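Local atomic coordinates of probable adhesion protein (Pseudomonas aeruginosa PAO1, PDB entry 6R3Z), a protein that binds ferrous iron and related divalent metal ions and, as a solute-binding protein of a transport system, probably delivers them for uptake. Residues 21-26 with 128-133; 59-64 with 69-74; 181-186 with 263-268; 223-228 with 232-237. All blocks are in the same frame, centred on the assembly; numbering follows the deposited sequence.

Contact 1 of 4, residues 21-26 with 128-133; sequences SNIVGD and RELGKL. With EDO (1,2-ethanediol), chain C.
The last turn of helix 14-24 lies beside the C-terminal end of helix 116-133, and the two backbones come nearest where the CA atoms of Val24 and Leu130 are 8.7 Å apart. Just past this point the first helix stops: Gly25 still gives its N to the O of Ser21 at 2.9 Å but leaves helical geometry with a positive phi of 59°. One methyl group, CD1 of Leu130, carries the whole contact from its side. It lies 3.8 Å from CG1 of Val24, the two side chains crossing at roughly a right angle, and 4.3 Å from CG2 of Ile23. CG of Leu130 is anti to the carbonyl carbon (chi1 -73°) and CD1 continues the chain outward (chi2 172°), which carries that methyl across to these two branches. Tyr141 of helix 138-160 touches all three residues. On helix 116-133, Glu129 shares its carboxylate between OE2, which pairs with NZ of Lys132 in a 3.0 Å salt bridge, and OE1, which accepts a 2.9 Å hydrogen bond from O2 of an ethanediol molecule, probably from the crystallisation liquor. No hydrogen bond or salt bridge joins the two segments, so their direct attachment is purely apolar, a small buried patch joining two helices.

Contact 2 of 4, residues 59-64 with 69-74; sequences VVLNGV and FAERMI
This is the packing of a strand against the helix that follows it, within the beta-alpha-beta unit formed by strand 58-61, helix 68-76 and strand 84-86. Strand 59-61 belongs to the four-stranded parallel sheet in the N-terminal half of the chain, and helix 69-74 runs back over it, with 152° between the two directions and 10.1 Å between the axes at their closest. Alternate strand residues, Val59 and Leu61, point at the helix, and the helix answers with Ala70, Glu71 and Ile74, about one turn of its surface. Val59 and Ile74 meet tip to tip: CD1 of Ile74 lies 4.0 Å from CG2 of Val59, and nearly as close to the other valine methyl. Ile74 also touches Val84 of the next strand, so it spans two strands of the sheet. Leu61 is forked between two helix residues, and its CD1 branch meets the aliphatic part of Glu71, where CG is 4.0 Å away; the glutamate, extended beyond CG, carries its carboxylate onward at the exposed margin. Past the strand, Asn62 makes an Asx turn, its OD1 accepting from N of Val64 at 3.2 Å, with the donor 56° out of the carbonyl plane. The same OD1 accepts from the backbone N of His66, a metal ligand, and thus ties the turn to the loop that bears it. On the other fork of Leu61, CD2 rests 3.7 Å from the CB of Ala70.

Contact 3 of 4, residues 181-186 with 263-268; sequences DYLLRE and EEMARN
Leu183, on the short helix 181-185, reaches across to helix 260-277, where two residues one turn apart receive it; the closest CA atoms are those of Leu183 and Asn268, 8.6 Å apart. Along the second segment, Met265 is the first to touch. Its chain bends at chi2 (-58°) and again at chi3 (-70°), and this folding swings CE round to meet the leucine tip to tip, 3.9 Å from CD1 of Leu183. One turn on, Asn268 presents its CB to the same methyl, 3.8 Å from CD1 of Leu183, with the two side chains crossing at about a right angle. Its amide ND2 passes 4.1 Å from that CD1, a van der Waals approach, and donates instead to the backbone O of Ser249, next to the metal ligand His250. A single leucine branch therefore packs against both a thioether methyl and the base of a buried amide. Continuing along helix 260-277, Val272 also touches Leu183 as well as Leu184. Glu186 bonds through OE1 to the backbone N of Ile116 and through OE2 to that of Ser117, at the start of helix 116-133, while Ser249, which receives the Asn268 amide, directly follows strand 244-248.

Contact 4 of 4, residues 223-228 with 232-237; sequences IFSEID and TYVETI
Strand 220-226 and helix 234-241 are the first two elements of a beta-alpha-beta unit completed by strand 244-248, and this contact joins them in the C-terminal half of the chain, where the strand lies inside a four-stranded parallel sheet. The side chains of Ile223 and Ser225 leave the strand on the face turned to the helix, and Val234 and Ile237, three positions apart on the helix, point back at them. The backbones are closer at the Ser225 end, where its CA is 7.4 Å from that of Val234, than at the other, where the CA atoms of Ile223 and Ile237 are 9.0 Å apart. The larger gap is bridged by two isoleucines that cross at about a right angle: CD1 of Ile223 lies 4.1 Å from CG2 of Ile237. In Ile223, CG1 lies anti to the backbone N (chi1 -172°) and CD1 extends it further (chi2 154°), carrying that methyl to the helix. Ile237 is also covered by Leu208, Ile212 and Leu215 of helix 205-217, and its CD1 lies in the plane of the Tyr233 ring, at the edge. Ser225 divides its side chain between two tasks. Its OG hydrogen-bonds with the hydroxyl of Ser247 on the adjacent strand. No hydrogen bond crosses between the two segments; at Ser225 it is the methylene carbon that meets the helix, CB lying 4.0 Å from CG1 of Val234.

Contacts 2 and 4 are equivalent strand-to-helix packings in the two halves of the chain, each using a strand of a four-stranded parallel sheet with order 2-1-3-4, with centres 29 Å apart. The nickel ion, bound by His41, His66, His111, His177, His199 and His250, draws on both halves. Contact 2 approaches this site through Leu61, about 9 Å from His66 between side chains, and contact 4 through the side chain of Ser225, about 8 Å from that of His177. Contact 3 is also near, with the side chain of Asn268 about 12 Å from the nickel ion, and its nearest atoms come within about 4 Å of contact 4 without touching. Contact 1 lies away from the metal, its centre 37 Å from that of contact 4.

Contact 1 of 4, residues 21-26 with 128-133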
loop_
_atom_site.group_PDB
_atom_site.type_symbol
_atom_site.label_atom_id
_atom_site.label_comp_id
_atom_site.label_asym_id
_atom_site.label_seq_id
_atom_site.Cartn_x
_atom_site.Cartn_y
_atom_site.Cartn_z
ATOM N N SER A 21 7.099 13.242 -1.487
ATOM C CA SER A 21 8.304 13.830 -0.860
ATOM C C SER A 21 9.570 13.535 -1.696
ATOM O O SER A 21 10.386 14.426 -1.915
ATOM C CB SER A 21 8.491 13.285 0.557
ATOM O OG SER A 21 7.396 13.673 1.364
ATOM N N ASN A 22 9.711 12.290 -2.183
ATOM C CA ASN A 22 10.875 11.926 -3.007
ATOM C C ASN A 22 10.858 12.611 -4.371
ATOM O O ASN A 22 11.920 12.980 -4.873
ATOM C CB ASN A 22 11.026 10.424 -3.114
ATOM C CG ASN A 22 11.778 9.900 -1.917
ATOM O OD1 ASN A 22 13.016 9.965 -1.876
ATOM N ND2 ASN A 22 11.056 9.385 -0.909
ATOM N N ILE A 23 9.659 12.831 -4.938
ATOM C CA ILE A 23 9.509 13.524 -6.212
ATOM C C ILE A 23 9.847 15.041 -6.070
ATOM O O ILE A 23 10.558 15.569 -6.906
ATOM C CB ILE A 23 8.095 13.334 -6.809
ATOM C CG1 ILE A 23 7.825 11.846 -7.201
ATOM C CG2 ILE A 23 7.874 14.262 -8.024
ATOM C CD1 ILE A 23 6.350 11.507 -7.359
ATOM N N VAL A 24 9.255 15.733 -5.090
ATOM C CA VAL A 24 9.390 17.196 -4.979
ATOM C C VAL A 24 10.599 17.686 -4.185
ATOM O O VAL A 24 11.038 18.824 -4.393
ATOM C CB VAL A 24 8.083 17.845 -4.421
ATOM C CG1 VAL A 24 6.872 17.420 -5.249
ATOM C CG2 VAL A 24 7.875 17.530 -2.932
ATOM N N GLY A 25 11.069 16.881 -3.229
ATOM C CA GLY A 25 12.146 17.300 -2.341
ATOM C C GLY A 25 11.733 18.560 -1.591
ATOM O O GLY A 25 10.595 18.666 -1.121
ATOM N N ASP A 26 12.603 19.569 -1.577
ATOM C CA ASP A 26 12.273 20.826 -0.901
ATOM C C ASP A 26 11.600 21.868 -1.827
ATOM O O ASP A 26 11.437 23.015 -1.418
ATOM C CB ASP A 26 13.536 21.399 -0.222
ATOM C CG ASP A 26 14.681 21.716 -1.174
ATOM O OD1 ASP A 26 14.410 21.981 -2.380
ATOM O OD2 ASP A 26 15.848 21.735 -0.713
ATOM N N ARG A 128 4.871 13.593 -13.535
ATOM C CA ARG A 128 4.440 14.186 -14.800
ATOM C C ARG A 128 3.327 15.214 -14.532
ATOM O O ARG A 128 3.382 16.328 -15.060
ATOM C CB ARG A 128 3.921 13.091 -15.748
ATOM C CG ARG A 128 3.365 13.653 -17.072
ATOM C CD ARG A 128 3.024 12.563 -18.055
ATOM N NE ARG A 128 4.237 11.896 -18.534
ATOM C CZ ARG A 128 4.289 11.098 -19.596
ATOM N NH1 ARG A 128 3.200 10.876 -20.323
ATOM N NH2 ARG A 128 5.436 10.531 -19.951
ATOM N N GLU A 129 2.337 14.830 -13.715
ATOM C CA GLU A 129 1.192 15.688 -13.406
ATOM C C GLU A 129 1.575 16.907 -12.558
ATOM O O GLU A 129 1.090 18.007 -12.829
ATOM C CB GLU A 129 0.042 14.882 -12.784
ATOM C CG GLU A 129 -0.621 13.923 -13.765
ATOM C CD GLU A 129 -1.040 14.573 -15.077
ATOM O OE1 GLU A 129 -1.821 15.550 -15.040
ATOM O OE2 GLU A 129 -0.554 14.129 -16.140
ATOM N N LEU A 130 2.470 16.723 -11.563
ATOM C CA LEU A 130 2.946 17.835 -10.747
ATOM C C LEU A 130 3.726 18.819 -11.636
ATOM O O LEU A 130 3.582 20.030 -11.478
ATOM C CB LEU A 130 3.817 17.365 -9.580
ATOM C CG LEU A 130 3.077 16.684 -8.442
ATOM C CD1 LEU A 130 4.063 16.087 -7.446
ATOM C CD2 LEU A 130 2.109 17.672 -7.725
ATOM N N GLY A 131 4.507 18.281 -12.576
ATOM C CA GLY A 131 5.265 19.078 -13.534
ATOM C C GLY A 131 4.393 19.975 -14.392
ATOM O O GLY A 131 4.786 21.107 -14.710
ATOM N N LYS A 132 3.200 19.480 -14.784
ATOM C CA LYS A 132 2.244 20.257 -15.583
ATOM C C LYS A 132 1.647 21.419 -14.761
ATOM O O LYS A 132 1.412 22.504 -15.299
ATOM C CB LYS A 132 1.133 19.370 -16.144
ATOM C CG LYS A 132 1.589 18.395 -17.219
ATOM C CD LYS A 132 0.450 17.458 -17.573
ATOM C CE LYS A 132 0.841 16.415 -18.585
ATOM N NZ LYS A 132 -0.256 15.430 -18.789
ATOM N N LEU A 133 1.455 21.198 -13.452
ATOM C CA LEU A 133 0.934 22.208 -12.531
ATOM C C LEU A 133 1.996 23.228 -12.149
ATOM O O LEU A 133 1.653 24.365 -11.832
ATOM C CB LEU A 133 0.370 21.541 -11.259
ATOM C CG LEU A 133 -0.836 20.598 -11.459
ATOM C CD1 LEU A 133 -1.093 19.799 -10.210
ATOM C CD2 LEU A 133 -2.116 21.379 -11.812
HETATM C C1 EDO C . -4.953 17.531 -12.313
HETATM O O1 EDO C . -3.704 18.200 -12.245
HETATM C C2 EDO C . -4.904 16.387 -13.361
HETATM O O2 EDO C . -3.869 15.456 -13.045
#

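Contact 2 of 4, residues 59-64 with 69-74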
loop_
_atom_site.group_PDB
_atom_site.type_symbol
_atom_site.label_atom_id
_atom_site.label_comp_id
_atom_site.label_asym_id
_atom_site.label_seq_id
_atom_site.Cartn_x
_atom_site.Cartn_y
_atom_site.Cartn_z
ATOM N N VAL A 59 -4.497 17.615 -4.798
ATOM C CA VAL A 59 -4.531 16.427 -3.943
ATOM C C VAL A 59 -4.171 15.204 -4.805
ATOM O O VAL A 59 -4.786 14.992 -5.846
ATOM C CB VAL A 59 -5.892 16.202 -3.200
ATOM C CG1 VAL A 59 -5.840 14.950 -2.324
ATOM C CG2 VAL A 59 -6.294 17.421 -2.358
ATOM N N VAL A 60 -3.200 14.405 -4.348
ATOM C CA VAL A 60 -2.804 13.151 -4.976
ATOM C C VAL A 60 -3.697 12.058 -4.366
ATOM O O VAL A 60 -3.797 11.953 -3.135
ATOM C CB VAL A 60 -1.296 12.844 -4.773
ATOM C CG1 VAL A 60 -0.941 11.419 -5.237
ATOM C CG2 VAL A 60 -0.443 13.874 -5.520
ATOM N N LEU A 61 -4.345 11.265 -5.232
ATOM C CA LEU A 61 -5.254 10.199 -4.803
ATOM C C LEU A 61 -4.845 8.820 -5.294
ATOM O O LEU A 61 -4.373 8.657 -6.422
ATOM C CB LEU A 61 -6.681 10.445 -5.337
ATOM C CG LEU A 61 -7.481 11.662 -4.855
ATOM C CD1 LEU A 61 -8.892 11.635 -5.437
ATOM C CD2 LEU A 61 -7.574 11.711 -3.344
ATOM N N ASN A 62 -5.102 7.807 -4.456
ATOM C CA ASN A 62 -4.962 6.410 -4.816
ATOM C C ASN A 62 -6.107 6.211 -5.851
ATOM O O ASN A 62 -5.882 5.660 -6.937
ATOM C CB ASN A 62 -5.146 5.519 -3.558
ATOM C CG ASN A 62 -5.499 4.081 -3.880
ATOM O OD1 ASN A 62 -6.684 3.713 -3.922
ATOM N ND2 ASN A 62 -4.486 3.249 -4.145
ATOM N N GLY A 63 -7.296 6.717 -5.504
ATOM C CA GLY A 63 -8.479 6.753 -6.375
ATOM C C GLY A 63 -9.008 5.454 -6.943
ATOM O O GLY A 63 -9.849 5.480 -7.858
ATOM N N VAL A 64 -8.547 4.309 -6.421
ATOM C CA VAL A 64 -8.999 2.994 -6.907
ATOM C C VAL A 64 -9.641 2.150 -5.790
ATOM O O VAL A 64 -9.890 0.956 -5.972
ATOM C CB VAL A 64 -7.906 2.224 -7.682
ATOM C CG1 VAL A 64 -7.601 2.916 -9.017
ATOM C CG2 VAL A 64 -6.637 2.024 -6.842
ATOM N N PHE A 69 -12.603 8.262 1.373
ATOM C CA PHE A 69 -12.768 9.333 2.362
ATOM C C PHE A 69 -12.275 10.671 1.825
ATOM O O PHE A 69 -12.909 11.699 2.082
ATOM C CB PHE A 69 -12.051 9.007 3.697
ATOM C CG PHE A 69 -10.552 8.818 3.655
ATOM C CD1 PHE A 69 -9.691 9.909 3.758
ATOM C CD2 PHE A 69 -9.998 7.548 3.564
ATOM C CE1 PHE A 69 -8.304 9.735 3.734
ATOM C CE2 PHE A 69 -8.607 7.371 3.550
ATOM C CZ PHE A 69 -7.769 8.467 3.624
ATOM N N ALA A 70 -11.165 10.657 1.054
ATOM C CA ALA A 70 -10.555 11.883 0.532
ATOM C C ALA A 70 -11.454 12.627 -0.469
ATOM O O ALA A 70 -11.553 13.849 -0.386
ATOM C CB ALA A 70 -9.197 11.585 -0.066
ATOM N N GLU A 71 -12.158 11.898 -1.352
ATOM C CA GLU A 71 -13.113 12.495 -2.302
ATOM C C GLU A 71 -14.272 13.163 -1.559
ATOM O O GLU A 71 -14.730 14.226 -1.979
ATOM C CB GLU A 71 -13.679 11.444 -3.263
ATOM C CG GLU A 71 -12.689 10.922 -4.294
ATOM C CD GLU A 71 -13.275 9.794 -5.125
ATOM O OE1 GLU A 71 -14.302 10.020 -5.804
ATOM O OE2 GLU A 71 -12.719 8.674 -5.081
ATOM N N ARG A 72 -14.748 12.532 -0.456
ATOM C CA ARG A 72 -15.837 13.079 0.358
ATOM C C ARG A 72 -15.359 14.357 1.068
ATOM O O ARG A 72 -16.077 15.364 1.082
ATOM C CB ARG A 72 -16.357 12.035 1.366
ATOM C CG ARG A 72 -17.092 10.862 0.714
ATOM C CD ARG A 72 -17.743 9.944 1.748
ATOM N NE ARG A 72 -16.805 8.956 2.296
ATOM C CZ ARG A 72 -16.577 7.751 1.774
ATOM N NH1 ARG A 72 -15.710 6.927 2.346
ATOM N NH2 ARG A 72 -17.209 7.365 0.668
ATOM N N MET A 73 -14.117 14.333 1.598
ATOM C CA MET A 73 -13.514 15.491 2.263
ATOM C C MET A 73 -13.405 16.667 1.289
ATOM O O MET A 73 -13.739 17.790 1.669
ATOM C CB MET A 73 -12.123 15.148 2.827
ATOM C CG MET A 73 -12.137 14.207 4.014
ATOM S SD MET A 73 -10.448 13.648 4.384
ATOM C CE MET A 73 -9.705 15.170 5.029
ATOM N N ILE A 74 -12.934 16.409 0.031
ATOM C CA ILE A 74 -12.796 17.447 -1.007
ATOM C C ILE A 74 -14.177 18.063 -1.339
ATOM O O ILE A 74 -14.300 19.291 -1.444
ATOM C CB ILE A 74 -12.077 16.876 -2.263
ATOM C CG1 ILE A 74 -10.583 16.603 -1.927
ATOM C CG2 ILE A 74 -12.219 17.820 -3.489
ATOM C CD1 ILE A 74 -9.841 15.681 -2.919
#

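Contact 3 of 4, residues 181-186 with 263-268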
loop_
_atom_site.group_PDB
_atom_site.type_symbol
_atom_site.label_atom_id
_atom_site.label_comp_id
_atom_site.label_asym_id
_atom_site.label_seq_id
_atom_site.Cartn_x
_atom_site.Cartn_y
_atom_site.Cartn_z
ATOM N N ASP A 181 -1.731 -9.057 -2.895
ATOM C CA ASP A 181 -1.804 -9.708 -4.201
ATOM C C ASP A 181 -0.775 -9.098 -5.181
ATOM O O ASP A 181 -0.077 -9.862 -5.847
ATOM C CB ASP A 181 -3.240 -9.663 -4.737
ATOM C CG ASP A 181 -4.204 -10.340 -3.767
ATOM O OD1 ASP A 181 -4.580 -9.696 -2.746
ATOM O OD2 ASP A 181 -4.552 -11.520 -4.002
ATOM N N TYR A 182 -0.625 -7.740 -5.207
ATOM C CA TYR A 182 0.368 -7.101 -6.102
ATOM C C TYR A 182 1.794 -7.426 -5.646
ATOM O O TYR A 182 2.674 -7.647 -6.478
ATOM C CB TYR A 182 0.213 -5.579 -6.142
ATOM C CG TYR A 182 -1.116 -5.110 -6.678
ATOM C CD1 TYR A 182 -1.342 -5.018 -8.048
ATOM C CD2 TYR A 182 -2.160 -4.788 -5.817
ATOM C CE1 TYR A 182 -2.576 -4.610 -8.551
ATOM C CE2 TYR A 182 -3.402 -4.371 -6.310
ATOM C CZ TYR A 182 -3.602 -4.289 -7.678
ATOM O OH TYR A 182 -4.810 -3.888 -8.191
ATOM N N LEU A 183 2.021 -7.439 -4.324
ATOM C CA LEU A 183 3.337 -7.751 -3.759
ATOM C C LEU A 183 3.763 -9.174 -4.131
ATOM O O LEU A 183 4.884 -9.374 -4.605
ATOM C CB LEU A 183 3.317 -7.585 -2.235
ATOM C CG LEU A 183 4.703 -7.588 -1.563
ATOM C CD1 LEU A 183 4.745 -6.631 -0.401
ATOM C CD2 LEU A 183 5.075 -8.973 -1.112
ATOM N N LEU A 184 2.866 -10.157 -3.928
ATOM C CA LEU A 184 3.188 -11.550 -4.220
ATOM C C LEU A 184 3.309 -11.814 -5.722
ATOM O O LEU A 184 4.101 -12.673 -6.117
ATOM C CB LEU A 184 2.196 -12.494 -3.519
ATOM C CG LEU A 184 2.439 -12.510 -1.984
ATOM C CD1 LEU A 184 1.212 -12.890 -1.222
ATOM C CD2 LEU A 184 3.610 -13.419 -1.615
ATOM N N ARG A 185 2.601 -11.006 -6.550
ATOM C CA ARG A 185 2.673 -11.080 -8.018
ATOM C C ARG A 185 4.125 -10.822 -8.483
ATOM O O ARG A 185 4.533 -11.329 -9.524
ATOM C CB ARG A 185 1.737 -10.032 -8.662
ATOM C CG ARG A 185 1.469 -10.289 -10.151
ATOM C CD ARG A 185 0.353 -9.404 -10.667
ATOM N NE ARG A 185 -0.227 -9.936 -11.903
ATOM C CZ ARG A 185 0.067 -9.495 -13.121
ATOM N NH1 ARG A 185 0.931 -8.499 -13.285
ATOM N NH2 ARG A 185 -0.504 -10.041 -14.186
ATOM N N GLU A 186 4.910 -10.065 -7.698
ATOM C CA GLU A 186 6.298 -9.783 -8.085
ATOM C C GLU A 186 7.253 -10.954 -7.857
ATOM O O GLU A 186 8.411 -10.901 -8.283
ATOM C CB GLU A 186 6.778 -8.520 -7.429
ATOM C CG GLU A 186 5.851 -7.394 -7.835
ATOM C CD GLU A 186 6.400 -6.019 -7.576
ATOM O OE1 GLU A 186 6.738 -5.731 -6.410
ATOM O OE2 GLU A 186 6.495 -5.232 -8.543
ATOM N N GLU A 263 11.761 1.685 3.407
ATOM C CA GLU A 263 12.150 0.940 4.612
ATOM C C GLU A 263 11.221 -0.267 4.842
ATOM O O GLU A 263 11.696 -1.404 4.965
ATOM C CB GLU A 263 12.169 1.857 5.863
ATOM C CG GLU A 263 13.324 2.845 5.868
ATOM C CD GLU A 263 13.215 3.980 6.871
ATOM O OE1 GLU A 263 12.696 3.748 7.986
ATOM O OE2 GLU A 263 13.664 5.103 6.543
ATOM N N GLU A 264 9.903 -0.026 4.826
ATOM C CA GLU A 264 8.897 -1.070 5.084
ATOM C C GLU A 264 8.721 -2.021 3.909
ATOM O O GLU A 264 8.478 -3.209 4.145
ATOM C CB GLU A 264 7.591 -0.453 5.550
ATOM C CG GLU A 264 7.861 0.383 6.794
ATOM C CD GLU A 264 6.692 0.817 7.639
ATOM O OE1 GLU A 264 5.539 0.471 7.294
ATOM O OE2 GLU A 264 6.937 1.529 8.643
ATOM N N MET A 265 8.884 -1.540 2.647
ATOM C CA MET A 265 8.812 -2.466 1.512
ATOM C C MET A 265 10.004 -3.422 1.527
ATOM O O MET A 265 9.830 -4.592 1.207
ATOM C CB MET A 265 8.742 -1.752 0.164
ATOM C CG MET A 265 7.366 -1.330 -0.201
ATOM S SD MET A 265 6.072 -2.643 -0.314
ATOM C CE MET A 265 6.581 -3.527 -1.766
ATOM N N ALA A 266 11.208 -2.927 1.907
ATOM C CA ALA A 266 12.400 -3.792 1.988
ATOM C C ALA A 266 12.107 -4.922 3.016
ATOM O O ALA A 266 12.303 -6.095 2.705
ATOM C CB ALA A 266 13.622 -2.980 2.404
ATOM N N ARG A 267 11.526 -4.564 4.182
ATOM C CA ARG A 267 11.168 -5.544 5.208
ATOM C C ARG A 267 10.077 -6.513 4.726
ATOM O O ARG A 267 10.176 -7.715 5.005
ATOM C CB ARG A 267 10.817 -4.864 6.538
ATOM C CG ARG A 267 12.085 -4.255 7.170
ATOM C CD ARG A 267 11.990 -4.179 8.682
ATOM N NE ARG A 267 11.078 -3.125 9.118
ATOM C CZ ARG A 267 11.449 -1.874 9.374
ATOM N NH1 ARG A 267 12.716 -1.503 9.217
ATOM N NH2 ARG A 267 10.557 -0.984 9.785
ATOM N N ASN A 268 9.098 -6.008 3.944
ATOM C CA ASN A 268 8.018 -6.828 3.371
ATOM C C ASN A 268 8.615 -7.886 2.426
ATOM O O ASN A 268 8.363 -9.079 2.584
ATOM C CB ASN A 268 7.026 -5.954 2.617
ATOM C CG ASN A 268 5.978 -5.365 3.539
ATOM O OD1 ASN A 268 5.890 -5.725 4.721
ATOM N ND2 ASN A 268 5.166 -4.458 3.011
#

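Contact 4 of 4, residues 223-228 with 232-237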
loop_
_atom_site.group_PDB
_atom_site.type_symbol
_atom_site.label_atom_id
_atom_site.label_comp_id
_atom_site.label_asym_id
_atom_site.label_seq_id
_atom_site.Cartn_x
_atom_site.Cartn_y
_atom_site.Cartn_z
ATOM N N ILE A 223 0.708 -18.091 6.280
ATOM C CA ILE A 223 -0.253 -17.010 6.427
ATOM C C ILE A 223 0.525 -15.718 6.753
ATOM O O ILE A 223 1.408 -15.730 7.624
ATOM C CB ILE A 223 -1.437 -17.301 7.399
ATOM C CG1 ILE A 223 -2.511 -16.172 7.334
ATOM C CG2 ILE A 223 -0.945 -17.560 8.841
ATOM C CD1 ILE A 223 -3.948 -16.609 7.725
ATOM N N PHE A 224 0.214 -14.633 6.028
ATOM C CA PHE A 224 0.790 -13.316 6.269
ATOM C C PHE A 224 -0.236 -12.462 6.990
ATOM O O PHE A 224 -1.293 -12.147 6.421
ATOM C CB PHE A 224 1.270 -12.634 4.978
ATOM C CG PHE A 224 2.383 -13.360 4.264
ATOM C CD1 PHE A 224 3.692 -13.310 4.740
ATOM C CD2 PHE A 224 2.126 -14.106 3.119
ATOM C CE1 PHE A 224 4.722 -13.997 4.087
ATOM C CE2 PHE A 224 3.153 -14.807 2.474
ATOM C CZ PHE A 224 4.454 -14.722 2.943
ATOM N N SER A 225 0.052 -12.132 8.261
ATOM C CA SER A 225 -0.818 -11.292 9.086
ATOM C C SER A 225 -0.387 -9.807 9.049
ATOM O O SER A 225 0.614 -9.457 8.422
ATOM C CB SER A 225 -0.908 -11.827 10.519
ATOM O OG SER A 225 0.335 -11.707 11.194
ATOM N N GLU A 226 -1.158 -8.939 9.718
ATOM C CA GLU A 226 -0.890 -7.501 9.748
ATOM C C GLU A 226 -0.066 -7.052 10.937
ATOM O O GLU A 226 -0.454 -7.286 12.082
ATOM C CB GLU A 226 -2.231 -6.712 9.774
ATOM C CG GLU A 226 -3.044 -6.814 8.487
ATOM C CD GLU A 226 -2.284 -6.230 7.319
ATOM O OE1 GLU A 226 -2.181 -4.984 7.228
ATOM O OE2 GLU A 226 -1.717 -7.032 6.544
ATOM N N ILE A 227 1.019 -6.308 10.668
ATOM C CA ILE A 227 1.795 -5.685 11.733
ATOM C C ILE A 227 1.054 -4.398 12.210
ATOM O O ILE A 227 1.018 -4.120 13.411
ATOM C CB ILE A 227 3.236 -5.322 11.254
ATOM C CG1 ILE A 227 4.029 -6.571 10.804
ATOM C CG2 ILE A 227 3.995 -4.556 12.349
ATOM C CD1 ILE A 227 5.342 -6.267 9.975
ATOM N N ASP A 228 0.513 -3.602 11.246
ATOM C CA ASP A 228 -0.038 -2.267 11.486
ATOM C C ASP A 228 -1.208 -2.202 12.447
ATOM O O ASP A 228 -1.075 -1.601 13.511
ATOM C CB ASP A 228 -0.384 -1.581 10.159
ATOM C CG ASP A 228 0.852 -1.121 9.401
ATOM O OD1 ASP A 228 1.986 -1.253 9.957
ATOM O OD2 ASP A 228 0.699 -0.659 8.247
ATOM N N THR A 232 -7.062 -9.806 16.848
ATOM C CA THR A 232 -6.936 -10.689 18.016
ATOM C C THR A 232 -7.147 -12.200 17.742
ATOM O O THR A 232 -6.817 -13.002 18.608
ATOM C CB THR A 232 -7.875 -10.208 19.145
ATOM O OG1 THR A 232 -9.216 -10.168 18.658
ATOM C CG2 THR A 232 -7.482 -8.836 19.693
ATOM N N TYR A 233 -7.681 -12.591 16.570
ATOM C CA TYR A 233 -7.959 -14.000 16.250
ATOM C C TYR A 233 -6.844 -14.759 15.493
ATOM O O TYR A 233 -7.027 -15.937 15.155
ATOM C CB TYR A 233 -9.277 -14.102 15.472
ATOM C CG TYR A 233 -9.253 -13.389 14.136
ATOM C CD1 TYR A 233 -8.752 -14.016 12.997
ATOM C CD2 TYR A 233 -9.730 -12.086 14.008
ATOM C CE1 TYR A 233 -8.734 -13.371 11.766
ATOM C CE2 TYR A 233 -9.765 -11.449 12.767
ATOM C CZ TYR A 233 -9.223 -12.082 11.656
ATOM O OH TYR A 233 -9.210 -11.466 10.426
ATOM N N VAL A 234 -5.724 -14.097 15.190
ATOM C CA VAL A 234 -4.632 -14.715 14.433
ATOM C C VAL A 234 -4.019 -15.930 15.186
ATOM O O VAL A 234 -3.745 -16.953 14.550
ATOM C CB VAL A 234 -3.579 -13.659 13.981
ATOM C CG1 VAL A 234 -2.392 -14.318 13.288
ATOM C CG2 VAL A 234 -4.225 -12.630 13.049
ATOM N N GLU A 235 -3.901 -15.849 16.537
ATOM C CA GLU A 235 -3.362 -16.926 17.374
ATOM C C GLU A 235 -4.204 -18.196 17.206
ATOM O O GLU A 235 -3.646 -19.283 17.081
ATOM C CB GLU A 235 -3.290 -16.484 18.843
ATOM C CG GLU A 235 -2.429 -17.364 19.735
ATOM C CD GLU A 235 -2.363 -16.898 21.178
ATOM O OE1 GLU A 235 -1.811 -15.801 21.429
ATOM O OE2 GLU A 235 -2.861 -17.631 22.061
ATOM N N THR A 236 -5.537 -18.034 17.133
ATOM C CA THR A 236 -6.507 -19.107 16.921
ATOM C C THR A 236 -6.260 -19.781 15.567
ATOM O O THR A 236 -6.236 -21.014 15.511
ATOM C CB THR A 236 -7.942 -18.579 17.082
ATOM O OG1 THR A 236 -8.044 -17.891 18.336
ATOM C CG2 THR A 236 -8.995 -19.692 17.008
ATOM N N ILE A 237 -6.028 -18.979 14.491
ATOM C CA ILE A 237 -5.722 -19.532 13.160
ATOM C C ILE A 237 -4.486 -20.424 13.206
ATOM O O ILE A 237 -4.565 -21.571 12.783
ATOM C CB ILE A 237 -5.601 -18.470 12.036
ATOM C CG1 ILE A 237 -6.932 -17.763 11.790
ATOM C CG2 ILE A 237 -5.089 -19.116 10.735
ATOM C CD1 ILE A 237 -6.846 -16.510 10.877
#